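Local coordinates for acyl-CoA dehydrogenase FadE3 (Mycobacterium smegmatis, PDB 4IV6), which belongs to the acyl-CoA dehydrogenase family of flavoproteins, forms a tetramer and holds dihydroflavine-adenine dinucleotide, which also meets a neighbouring subunit, at residues L78-M83 against A257-E262; A86-G91 against I158-R163; K108-P113 against L188-P193. One frame throughout, in Å; residues are numbered along the deposited sequence. Where two conformers were deposited one is given.

Contact 1. Residues L78-M83 against A257-E262; sequences LARGWM and ARAAFE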
loop_
_atom_site.group_PDB
_atom_site.type_symbol
_atom_site.label_atom_id
_atom_site.label_comp_id
_atom_site.label_asym_id
_atom_site.label_seq_id
_atom_site.Cartn_x
_atom_site.Cartn_y
_atom_site.Cartn_z
ATOM N N LEU B 78 -24.650 -15.144 -3.547
ATOM C CA LEU B 78 -24.940 -14.908 -4.955
ATOM C C LEU B 78 -23.722 -14.374 -5.676
ATOM O O LEU B 78 -23.341 -14.898 -6.744
ATOM C CB LEU B 78 -26.103 -13.937 -5.101
ATOM C CG LEU B 78 -27.490 -14.475 -4.820
ATOM C CD1 LEU B 78 -28.474 -13.345 -4.905
ATOM C CD2 LEU B 78 -27.856 -15.553 -5.819
ATOM N N ALA B 79 -23.101 -13.348 -5.081
ATOM C CA ALA B 79 -21.934 -12.686 -5.705
ATOM C C ALA B 79 -20.714 -13.559 -5.791
ATOM O O ALA B 79 -19.943 -13.454 -6.756
ATOM C CB ALA B 79 -21.597 -11.379 -5.009
ATOM N N ARG B 80 -20.534 -14.428 -4.795
ATOM C CA ARG B 80 -19.521 -15.434 -4.845
ATOM C C ARG B 80 -19.616 -16.275 -6.129
ATOM O O ARG B 80 -18.610 -16.529 -6.793
ATOM C CB ARG B 80 -19.631 -16.302 -3.603
ATOM C CG ARG B 80 -18.640 -17.447 -3.488
ATOM C CD ARG B 80 -19.012 -18.268 -2.239
ATOM N NE ARG B 80 -18.331 -19.549 -2.291
ATOM C CZ ARG B 80 -18.801 -20.659 -2.839
ATOM N NH1 ARG B 80 -18.025 -21.715 -2.821
ATOM N NH2 ARG B 80 -20.038 -20.768 -3.297
ATOM N N GLY B 81 -20.827 -16.692 -6.492
ATOM C CA GLY B 81 -21.007 -17.414 -7.760
ATOM C C GLY B 81 -20.848 -16.531 -8.996
ATOM O O GLY B 81 -20.172 -16.886 -9.954
ATOM N N TRP B 82 -21.478 -15.373 -8.973
ATOM C CA TRP B 82 -21.444 -14.448 -10.104
ATOM C C TRP B 82 -21.964 -13.100 -9.639
ATOM O O TRP B 82 -23.139 -12.986 -9.281
ATOM C CB TRP B 82 -22.284 -14.973 -11.268
ATOM C CG TRP B 82 -22.169 -14.248 -12.567
ATOM C CD1 TRP B 82 -21.261 -13.280 -12.916
ATOM C CD2 TRP B 82 -22.968 -14.482 -13.731
ATOM N NE1 TRP B 82 -21.452 -12.913 -14.230
ATOM C CE2 TRP B 82 -22.503 -13.620 -14.744
ATOM C CE3 TRP B 82 -24.035 -15.343 -14.013
ATOM C CZ2 TRP B 82 -23.072 -13.587 -16.016
ATOM C CZ3 TRP B 82 -24.594 -15.301 -15.284
ATOM C CH2 TRP B 82 -24.106 -14.429 -16.262
ATOM N N MET B 83 -21.071 -12.097 -9.625
ATOM C CA MET B 83 -21.394 -10.770 -9.109
ATOM C C MET B 83 -22.694 -10.260 -9.731
ATOM O O MET B 83 -23.535 -9.661 -9.052
ATOM C CB MET B 83 -20.249 -9.792 -9.411
ATOM C CG MET B 83 -20.424 -8.408 -8.787
ATOM S SD MET B 83 -19.118 -7.240 -9.252
ATOM C CE MET B 83 -19.582 -6.869 -10.942
ATOM N N ALA B 257 -14.644 -11.455 -3.329
ATOM C CA ALA B 257 -13.442 -11.783 -2.559
ATOM C C ALA B 257 -13.401 -13.236 -2.087
ATOM O O ALA B 257 -12.335 -13.874 -2.178
ATOM C CB ALA B 257 -13.302 -10.847 -1.378
ATOM N N ARG B 258 -14.529 -13.772 -1.605
ATOM C CA ARG B 258 -14.574 -15.159 -1.124
ATOM C C ARG B 258 -14.236 -16.078 -2.283
ATOM O O ARG B 258 -13.467 -17.012 -2.125
ATOM C CB ARG B 258 -15.933 -15.560 -0.541
ATOM C CG ARG B 258 -16.155 -15.137 0.913
ATOM C CD ARG B 258 -17.567 -15.479 1.380
ATOM N NE ARG B 258 -17.749 -16.918 1.331
ATOM C CZ ARG B 258 -18.915 -17.545 1.395
ATOM N NH1 ARG B 258 -20.028 -16.879 1.545
ATOM N NH2 ARG B 258 -18.959 -18.862 1.284
ATOM N N ALA B 259 -14.772 -15.765 -3.460
ATOM C CA ALA B 259 -14.553 -16.611 -4.647
ATOM C C ALA B 259 -13.081 -16.578 -5.082
ATOM O O ALA B 259 -12.487 -17.608 -5.347
ATOM C CB ALA B 259 -15.461 -16.195 -5.794
ATOM N N ALA B 260 -12.499 -15.388 -5.175
ATOM C CA ALA B 260 -11.112 -15.270 -5.573
ATOM C C ALA B 260 -10.178 -15.951 -4.554
ATOM O O ALA B 260 -9.279 -16.704 -4.926
ATOM C CB ALA B 260 -10.752 -13.803 -5.730
ATOM N N PHE B 261 -10.407 -15.688 -3.274
ATOM C CA PHE B 261 -9.633 -16.319 -2.212
ATOM C C PHE B 261 -9.747 -17.842 -2.194
ATOM O O PHE B 261 -8.726 -18.539 -2.115
ATOM C CB PHE B 261 -9.999 -15.762 -0.841
ATOM C CG PHE B 261 -9.212 -16.392 0.274
ATOM C CD1 PHE B 261 -7.845 -16.158 0.367
ATOM C CD2 PHE B 261 -9.810 -17.244 1.170
ATOM C CE1 PHE B 261 -7.078 -16.744 1.376
ATOM C CE2 PHE B 261 -9.055 -17.833 2.189
ATOM C CZ PHE B 261 -7.691 -17.584 2.285
ATOM N N GLU B 262 -10.961 -18.375 -2.279
ATOM C CA GLU B 262 -11.120 -19.837 -2.355
ATOM C C GLU B 262 -10.318 -20.459 -3.502
ATOM O O GLU B 262 -9.636 -21.481 -3.303
ATOM C CB GLU B 262 -12.597 -20.238 -2.503
ATOM C CG GLU B 262 -13.389 -20.054 -1.242
ATOM C CD GLU B 262 -14.887 -20.245 -1.429
ATOM O OE1 GLU B 262 -15.332 -20.893 -2.378
ATOM O OE2 GLU B 262 -15.640 -19.729 -0.616
#
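Arg80 reaches across from the last turn of helix 68-81 to Glu262, Ala259 and Arg258 on helix 234-270, at the heart of a buried salt-bridge network that joins the N-terminal helical domain of the acyl-CoA dehydrogenase fold to the C-terminal one. Its side chain leaves CB with CG anti to the backbone N (chi1 179°), and from there it runs out straight as far as NE. CG passes Ala259 CB at 4.1 Å, and that same methyl sits 3.3 Å from the Arg80 carbonyl O; with so small a residue here, the two helix backbones come close, Arg80 CA lying 5.1 Å from Ala259 CA. Arg80 CD is next, set over one face of the Arg258 guanidinium toward its rim, 3.6 Å from Arg258 NH2. Arg80 NE then begins the side-on grip of Glu262: it donates almost straight (169°) to OE2 at 3.2 Å, while NH1 gives a hydrogen to the syn lone pair of OE1. The remaining nitrogen, NH2, turns back to its own domain and pairs with Glu23. Arg258 runs across at a slant, and the closeness of the two like charges is probably offset by the acids around them: Arg258 NH1 is paired with Glu76 and Glu77, and its NH2 makes a long bridge to Glu262 OE2. Glu262 thus has both carboxylate oxygens engaged. The carboxylate is turned 45° from the Arg80 guanidinium plane, yet its OE1 stays near that plane, 2.9 Å from Arg80 NH1.

Contact 2. Residues A86-G91 against I158-R163; sequences AGAMGG and ISNARR. With FDA (dihydroflavine-adenine dinucleotide), chain D.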
loop_
_atom_site.group_PDB
_atom_site.type_symbol
_atom_site.label_atom_id
_atom_site.label_comp_id
_atom_site.label_asym_id
_atom_site.label_seq_id
_atom_site.Cartn_x
_atom_site.Cartn_y
_atom_site.Cartn_z
ATOM N N ALA B 86 -26.069 -10.940 -7.982
ATOM C CA ALA B 86 -26.357 -10.037 -6.863
ATOM C C ALA B 86 -26.790 -8.681 -7.397
ATOM O O ALA B 86 -27.723 -8.061 -6.891
ATOM C CB ALA B 86 -25.135 -9.912 -5.969
ATOM N N GLY B 87 -26.143 -8.237 -8.460
ATOM C CA GLY B 87 -26.487 -6.935 -9.083
ATOM C C GLY B 87 -27.908 -6.928 -9.598
ATOM O O GLY B 87 -28.595 -5.909 -9.568
ATOM N N ALA B 88 -28.366 -8.082 -10.057
ATOM C CA ALA B 88 -29.727 -8.225 -10.576
ATOM C C ALA B 88 -30.794 -7.850 -9.576
ATOM O O ALA B 88 -31.886 -7.418 -9.976
ATOM C CB ALA B 88 -29.965 -9.657 -11.042
ATOM N N MET B 89 -30.508 -8.023 -8.286
ATOM C CA MET B 89 -31.515 -7.787 -7.228
ATOM C C MET B 89 -31.232 -6.604 -6.280
ATOM O O MET B 89 -32.062 -6.277 -5.445
ATOM C CB MET B 89 -31.796 -9.091 -6.445
ATOM C CG MET B 89 -30.569 -9.802 -5.877
ATOM S SD MET B 89 -29.957 -9.086 -4.331
ATOM C CE MET B 89 -31.337 -9.329 -3.286
ATOM N N GLY B 90 -30.091 -5.948 -6.429
ATOM C CA GLY B 90 -29.687 -4.862 -5.527
ATOM C C GLY B 90 -30.576 -3.628 -5.539
ATOM O O GLY B 90 -31.221 -3.291 -4.527
ATOM N N GLY B 91 -30.630 -2.951 -6.680
ATOM C CA GLY B 91 -31.568 -1.848 -6.853
ATOM C C GLY B 91 -33.022 -2.186 -6.549
ATOM O O GLY B 91 -33.752 -1.362 -6.000
ATOM N N ILE B 158 -27.954 2.750 -16.003
ATOM C CA ILE B 158 -29.024 2.248 -15.158
ATOM C C ILE B 158 -29.130 0.734 -15.289
ATOM O O ILE B 158 -29.511 0.209 -16.336
ATOM C CB ILE B 158 -30.364 2.954 -15.441
ATOM C CG1 ILE B 158 -30.209 4.485 -15.287
ATOM C CG2 ILE B 158 -31.465 2.398 -14.523
ATOM C CD1 ILE B 158 -29.466 4.919 -14.019
ATOM N N SER B 159 -28.757 0.036 -14.217
ATOM C CA SER B 159 -28.735 -1.418 -14.227
ATOM C C SER B 159 -30.144 -2.009 -14.254
ATOM O O SER B 159 -31.076 -1.491 -13.640
ATOM C CB SER B 159 -27.978 -1.947 -13.013
ATOM O OG SER B 159 -26.614 -1.524 -13.075
ATOM N N ASN B 160 -30.266 -3.120 -14.965
ATOM C CA ASN B 160 -31.517 -3.839 -15.102
ATOM C C ASN B 160 -32.671 -2.985 -15.642
ATOM O O ASN B 160 -33.838 -3.300 -15.411
ATOM C CB ASN B 160 -31.923 -4.452 -13.774
ATOM C CG ASN B 160 -30.803 -5.198 -13.097
ATOM O OD1 ASN B 160 -30.467 -6.312 -13.469
ATOM N ND2 ASN B 160 -30.278 -4.614 -12.046
ATOM N N ALA B 161 -32.361 -1.921 -16.382
ATOM C CA ALA B 161 -33.389 -1.021 -16.894
ATOM C C ALA B 161 -34.373 -1.640 -17.871
ATOM O O ALA B 161 -35.521 -1.184 -17.951
ATOM C CB ALA B 161 -32.746 0.207 -17.524
ATOM N N ARG B 162 -33.947 -2.639 -18.625
ATOM C CA ARG B 162 -34.797 -3.284 -19.631
ATOM C C ARG B 162 -35.745 -4.295 -18.958
ATOM O O ARG B 162 -36.940 -4.334 -19.233
ATOM C CB ARG B 162 -33.918 -3.988 -20.679
ATOM C CG ARG B 162 -34.612 -4.353 -21.981
ATOM C CD ARG B 162 -33.666 -4.852 -23.087
ATOM N NE ARG B 162 -32.517 -3.955 -23.361
ATOM C CZ ARG B 162 -32.577 -2.799 -24.024
ATOM N NH1 ARG B 162 -33.732 -2.314 -24.498
ATOM N NH2 ARG B 162 -31.470 -2.100 -24.219
ATOM N N ARG B 163 -35.198 -5.084 -18.050
ATOM C CA ARG B 163 -35.962 -6.133 -17.363
ATOM C C ARG B 163 -36.843 -5.562 -16.234
ATOM O O ARG B 163 -37.746 -6.242 -15.783
ATOM C CB ARG B 163 -35.022 -7.182 -16.751
ATOM C CG ARG B 163 -34.054 -7.958 -17.672
ATOM C CD ARG B 163 -34.619 -8.210 -19.024
ATOM N NE ARG B 163 -33.922 -9.137 -19.927
ATOM C CZ ARG B 163 -32.741 -8.990 -20.552
ATOM N NH1 ARG B 163 -31.855 -8.003 -20.290
ATOM N NH2 ARG B 163 -32.413 -9.933 -21.436
HETATM P PA FDA D . -17.969 11.434 -11.796
HETATM O O1A FDA D . -18.922 11.981 -10.762
HETATM O O2A FDA D . -17.869 12.072 -13.154
HETATM O O5B FDA D . -16.513 11.377 -11.133
HETATM C C5B FDA D . -15.313 11.097 -11.890
HETATM C C4B FDA D . -14.118 11.033 -10.923
HETATM O O4B FDA D . -14.031 12.224 -10.117
HETATM C C3B FDA D . -14.247 9.902 -9.925
HETATM O O3B FDA D . -12.927 9.473 -9.524
HETATM C C2B FDA D . -14.987 10.568 -8.785
HETATM O O2B FDA D . -14.834 9.926 -7.522
HETATM C C1B FDA D . -14.285 11.905 -8.759
HETATM N N9A FDA D . -15.082 12.981 -8.109
HETATM C C8A FDA D . -16.191 13.558 -8.623
HETATM N N7A FDA D . -16.635 14.529 -7.800
HETATM C C5A FDA D . -15.794 14.558 -6.738
HETATM C C6A FDA D . -15.679 15.324 -5.509
HETATM N N6A FDA D . -16.576 16.276 -5.245
HETATM N N1A FDA D . -14.675 15.069 -4.641
HETATM C C2A FDA D . -13.753 14.133 -4.921
HETATM N N3A FDA D . -13.791 13.373 -6.037
HETATM C C4A FDA D . -14.758 13.557 -6.959
HETATM N N1 FDA D . -26.303 4.542 -11.338
HETATM C C2 FDA D . -27.616 4.482 -11.130
HETATM O O2 FDA D . -28.236 5.535 -10.886
HETATM N N3 FDA D . -28.294 3.322 -11.175
HETATM C C4 FDA D . -27.735 2.142 -11.444
HETATM O O4 FDA D . -28.424 1.087 -11.503
HETATM C C4X FDA D . -26.275 2.118 -11.659
HETATM N N5 FDA D . -25.592 0.996 -11.968
HETATM C C5X FDA D . -24.378 1.095 -12.566
HETATM C C6 FDA D . -23.825 0.023 -13.275
HETATM C C7 FDA D . -22.561 0.108 -13.859
HETATM C C7M FDA D . -21.994 -1.044 -14.649
HETATM C C8 FDA D . -21.809 1.292 -13.720
HETATM C C8M FDA D . -20.430 1.480 -14.308
HETATM C C9 FDA D . -22.360 2.357 -13.025
HETATM C C9A FDA D . -23.644 2.282 -12.462
HETATM N N10 FDA D . -24.180 3.403 -11.795
HETATM C C10 FDA D . -25.581 3.424 -11.617
HETATM C "C1'" FDA D . -23.536 4.697 -12.047
HETATM C "C2'" FDA D . -22.580 4.956 -10.903
HETATM O "O2'" FDA D . -23.284 5.168 -9.679
HETATM C "C3'" FDA D . -21.719 6.168 -11.262
HETATM O "O3'" FDA D . -20.744 5.744 -12.209
HETATM C "C4'" FDA D . -21.013 6.778 -10.074
HETATM O "O4'" FDA D . -22.000 7.586 -9.412
HETATM C "C5'" FDA D . -19.864 7.708 -10.503
HETATM O "O5'" FDA D . -20.355 8.608 -11.471
HETATM P P FDA D . -19.520 9.223 -12.668
HETATM O O1P FDA D . -20.456 10.270 -13.236
HETATM O O2P FDA D . -19.039 8.124 -13.553
HETATM O O3P FDA D . -18.249 9.862 -11.907
#
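Beside the flavin site, Asn160 extends its amide from the turn at the end of strand 148-159 to Gly87 and Ala88 of helix 83-102. Its ND2 donates to Gly87 O at 3.3 Å, with a reasonably straight N-H (155°) that arrives from above the carbonyl plane instead of along a lone pair. The other end of the amide, OD1, rests 3.5 Å from Ala88 CA. CG lies anti to the Asn160 carbonyl carbon, beside the backbone N (chi1 -48°), and this rotation turns the amide to the helix. Neighbouring Ala88 O takes a hydrogen bond from Arg121, whose side chain also packs on Asn160. Here the helical N-terminal domain meets the beta-rich middle domain through a type II turn, Ile158 to Ala161, in which Asn160 takes the third position with the left-handed backbone that position calls for. One residue earlier the same turn holds dihydroflavine-adenine dinucleotide. Ser159 N donates to the ligand's O4 at 2.9 Å, and the ligand's N5 gives its hydrogen to Ser159 OG, also at 2.9 Å though along a more bent path (131°). That hydroxyl is further hydrogen-bonded to Ser211 OG, a second-shell partner on the adjoining strand 211-216. Ile158 adds its CD1 methyl, 3.4 Å from O2 of the ligand.

Contact 3. Residues K108-P113 against L188-P193; sequences KQKYLP and LVEKVP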
loop_
_atom_site.group_PDB
_atom_site.type_symbol
_atom_site.label_atom_id
_atom_site.label_comp_id
_atom_site.label_asym_id
_atom_site.label_seq_id
_atom_site.Cartn_x
_atom_site.Cartn_y
_atom_site.Cartn_z
ATOM N N LYS B 108 -47.621 0.953 -2.042
ATOM C CA LYS B 108 -47.149 -0.278 -1.442
ATOM C C LYS B 108 -47.984 -1.466 -1.929
ATOM O O LYS B 108 -47.424 -2.473 -2.376
ATOM C CB LYS B 108 -47.148 -0.173 0.089
ATOM C CG LYS B 108 -46.071 0.759 0.611
ATOM C CD LYS B 108 -45.928 0.699 2.113
ATOM C CE LYS B 108 -47.110 1.325 2.800
ATOM N NZ LYS B 108 -46.807 1.524 4.231
ATOM N N GLN B 109 -49.311 -1.321 -1.899
ATOM C CA GLN B 109 -50.201 -2.352 -2.362
ATOM C C GLN B 109 -50.126 -2.590 -3.864
ATOM O O GLN B 109 -50.260 -3.710 -4.323
ATOM C CB GLN B 109 -51.647 -2.013 -1.958
ATOM C CG GLN B 109 -52.639 -3.165 -2.104
ATOM C CD GLN B 109 -52.142 -4.466 -1.473
ATOM O OE1 GLN B 109 -51.597 -4.469 -0.361
ATOM N NE2 GLN B 109 -52.306 -5.577 -2.196
ATOM N N LYS B 110 -49.925 -1.527 -4.630
ATOM C CA LYS B 110 -49.852 -1.652 -6.081
ATOM C C LYS B 110 -48.630 -2.446 -6.552
ATOM O O LYS B 110 -48.722 -3.218 -7.506
ATOM C CB LYS B 110 -49.805 -0.270 -6.700
ATOM C CG LYS B 110 -49.638 -0.317 -8.200
ATOM C CD LYS B 110 -49.914 1.016 -8.814
ATOM C CE LYS B 110 -50.254 0.781 -10.265
ATOM N NZ LYS B 110 -50.457 2.084 -10.932
ATOM N N TYR B 111 -47.494 -2.243 -5.888
ATOM C CA TYR B 111 -46.198 -2.717 -6.380
ATOM C C TYR B 111 -45.524 -3.859 -5.589
ATOM O O TYR B 111 -44.958 -4.771 -6.194
ATOM C CB TYR B 111 -45.232 -1.533 -6.444
ATOM C CG TYR B 111 -45.594 -0.514 -7.497
ATOM C CD1 TYR B 111 -45.867 -0.901 -8.830
ATOM C CD2 TYR B 111 -45.642 0.830 -7.192
ATOM C CE1 TYR B 111 -46.206 0.040 -9.798
ATOM C CE2 TYR B 111 -45.981 1.765 -8.157
ATOM C CZ TYR B 111 -46.265 1.376 -9.455
ATOM O OH TYR B 111 -46.588 2.334 -10.398
ATOM N N LEU B 112 -45.564 -3.801 -4.250
ATOM C CA LEU B 112 -44.805 -4.745 -3.414
ATOM C C LEU B 112 -45.172 -6.222 -3.547
ATOM O O LEU B 112 -44.257 -7.064 -3.515
ATOM C CB LEU B 112 -44.810 -4.331 -1.934
ATOM C CG LEU B 112 -44.053 -3.050 -1.591
ATOM C CD1 LEU B 112 -44.123 -2.764 -0.102
ATOM C CD2 LEU B 112 -42.598 -3.136 -2.025
ATOM N N PRO B 113 -46.469 -6.554 -3.725
ATOM C CA PRO B 113 -46.761 -7.980 -3.904
ATOM C C PRO B 113 -46.136 -8.612 -5.158
ATOM O O PRO B 113 -45.573 -9.701 -5.074
ATOM C CB PRO B 113 -48.308 -8.028 -3.929
ATOM C CG PRO B 113 -48.718 -6.842 -3.113
ATOM C CD PRO B 113 -47.711 -5.778 -3.546
ATOM N N LEU B 188 -41.956 7.097 -9.060
ATOM C CA LEU B 188 -42.016 5.697 -9.433
ATOM C C LEU B 188 -42.600 5.641 -10.840
ATOM O O LEU B 188 -43.767 5.795 -11.020
ATOM C CB LEU B 188 -42.908 4.919 -8.456
ATOM C CG LEU B 188 -42.541 5.110 -6.981
ATOM C CD1 LEU B 188 -43.551 4.453 -6.079
ATOM C CD2 LEU B 188 -41.172 4.541 -6.744
ATOM N N VAL B 189 -41.752 5.422 -11.825
ATOM C CA VAL B 189 -42.095 5.527 -13.235
ATOM C C VAL B 189 -42.205 4.155 -13.884
ATOM O O VAL B 189 -41.251 3.373 -13.865
ATOM C CB VAL B 189 -40.977 6.309 -13.949
ATOM C CG1 VAL B 189 -41.268 6.474 -15.438
ATOM C CG2 VAL B 189 -40.836 7.669 -13.273
ATOM N N GLU B 190 -43.359 3.884 -14.467
ATOM C CA GLU B 190 -43.543 2.714 -15.298
ATOM C C GLU B 190 -43.088 2.986 -16.751
ATOM O O GLU B 190 -42.776 4.116 -17.127
ATOM C CB GLU B 190 -45.024 2.269 -15.274
ATOM C CG GLU B 190 -45.534 2.044 -13.865
ATOM C CD GLU B 190 -46.970 1.538 -13.819
ATOM O OE1 GLU B 190 -47.637 1.439 -14.864
ATOM O OE2 GLU B 190 -47.429 1.234 -12.732
ATOM N N LYS B 191 -43.062 1.937 -17.555
ATOM C CA LYS B 191 -42.647 2.029 -18.953
ATOM C C LYS B 191 -43.727 2.705 -19.840
ATOM O O LYS B 191 -44.419 2.050 -20.607
ATOM C CB LYS B 191 -42.282 0.639 -19.478
ATOM C CG LYS B 191 -41.065 -0.011 -18.807
ATOM C CD LYS B 191 -39.770 0.687 -19.182
ATOM C CE LYS B 191 -38.584 0.265 -18.318
ATOM N NZ LYS B 191 -38.161 -1.124 -18.593
ATOM N N VAL B 192 -43.842 4.024 -19.721
ATOM C CA VAL B 192 -44.839 4.814 -20.407
ATOM C C VAL B 192 -44.309 5.343 -21.758
ATOM O O VAL B 192 -43.097 5.343 -21.998
ATOM C CB VAL B 192 -45.278 5.999 -19.530
ATOM C CG1 VAL B 192 -45.841 5.473 -18.222
ATOM C CG2 VAL B 192 -44.115 6.952 -19.266
ATOM N N PRO B 193 -45.221 5.780 -22.639
ATOM C CA PRO B 193 -44.791 6.392 -23.884
ATOM C C PRO B 193 -43.845 7.564 -23.599
ATOM O O PRO B 193 -44.094 8.344 -22.695
ATOM C CB PRO B 193 -46.121 6.843 -24.539
ATOM C CG PRO B 193 -47.113 5.833 -24.035
ATOM C CD PRO B 193 -46.687 5.608 -22.592
HETATM O O HOH W 1 -46.112 4.790 -10.019
#
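Tyr111 OH donates to Glu190 OE2 at 2.7 Å, the main polar link between helix 105-116 and the end of strand 184-190. The oxygen meets the ring at its edge, near the ring plane, whereas the carboxylate stands 75° away from that plane and is approached on the anti side of OE2. A water donates to Leu188 O at 2.7 Å and also lies beside Tyr111 OH, so close that the details of that second bond are doubtful; hydroxyl and strand backbone are probably bridged through it. Lys110 comes at Glu190 from the opposite direction, its chain extended beyond CG, but Lys110 NZ stops 3.6 Å from Glu190 OE2 and the salt bridge is a long one. On its way the lysine lays CG over the centre of the Tyr111 ring, 3.7 Å above it. Around Leu188 the packing is apolar. Tyr111 CE2 touches Leu188 CD1 at 4.2 Å, and both side chains share Leu99 of helix 83-102 and Leu166 of strand 166-172 as neighbours. The axes of the short helix and strand segments stay 12.1 Å apart at their closest and cross at 65°, a gap filled by the Tyr111 side chain meeting Leu188 and Glu190. The contact thereby joins the N-terminal helical domain to strand 184-190 of the beta-rich middle domain. With the phenol donating to OE2 and a lysine ammonium not far off, Glu190 is probably held as the carboxylate, and the bond to OE2 probably sets the rotation of the Tyr111 hydroxyl.

In the fold
Going from the N terminus, the first contact is met at the end of helix 68-81, which contact 1 ties to helix 234-270, closing a long loop that takes in the whole middle domain and uniting the two helical domains. Contacts 2 and 3 both fall within that loop. Contact 2 starts from the next helix, 83-102, and contact 3 from helix 105-116; their partners in the middle domain follow in the same order, so the two loops cross. Ala79 packs on Ala86, joining contact 1 to contact 2, while Lys191 NZ probably hydrogen-bonds Ala161 O between contacts 2 and 3. Contacts 1 and 3 lie on opposite sides of the chain's centre, their nearest atoms about 17 Å apart.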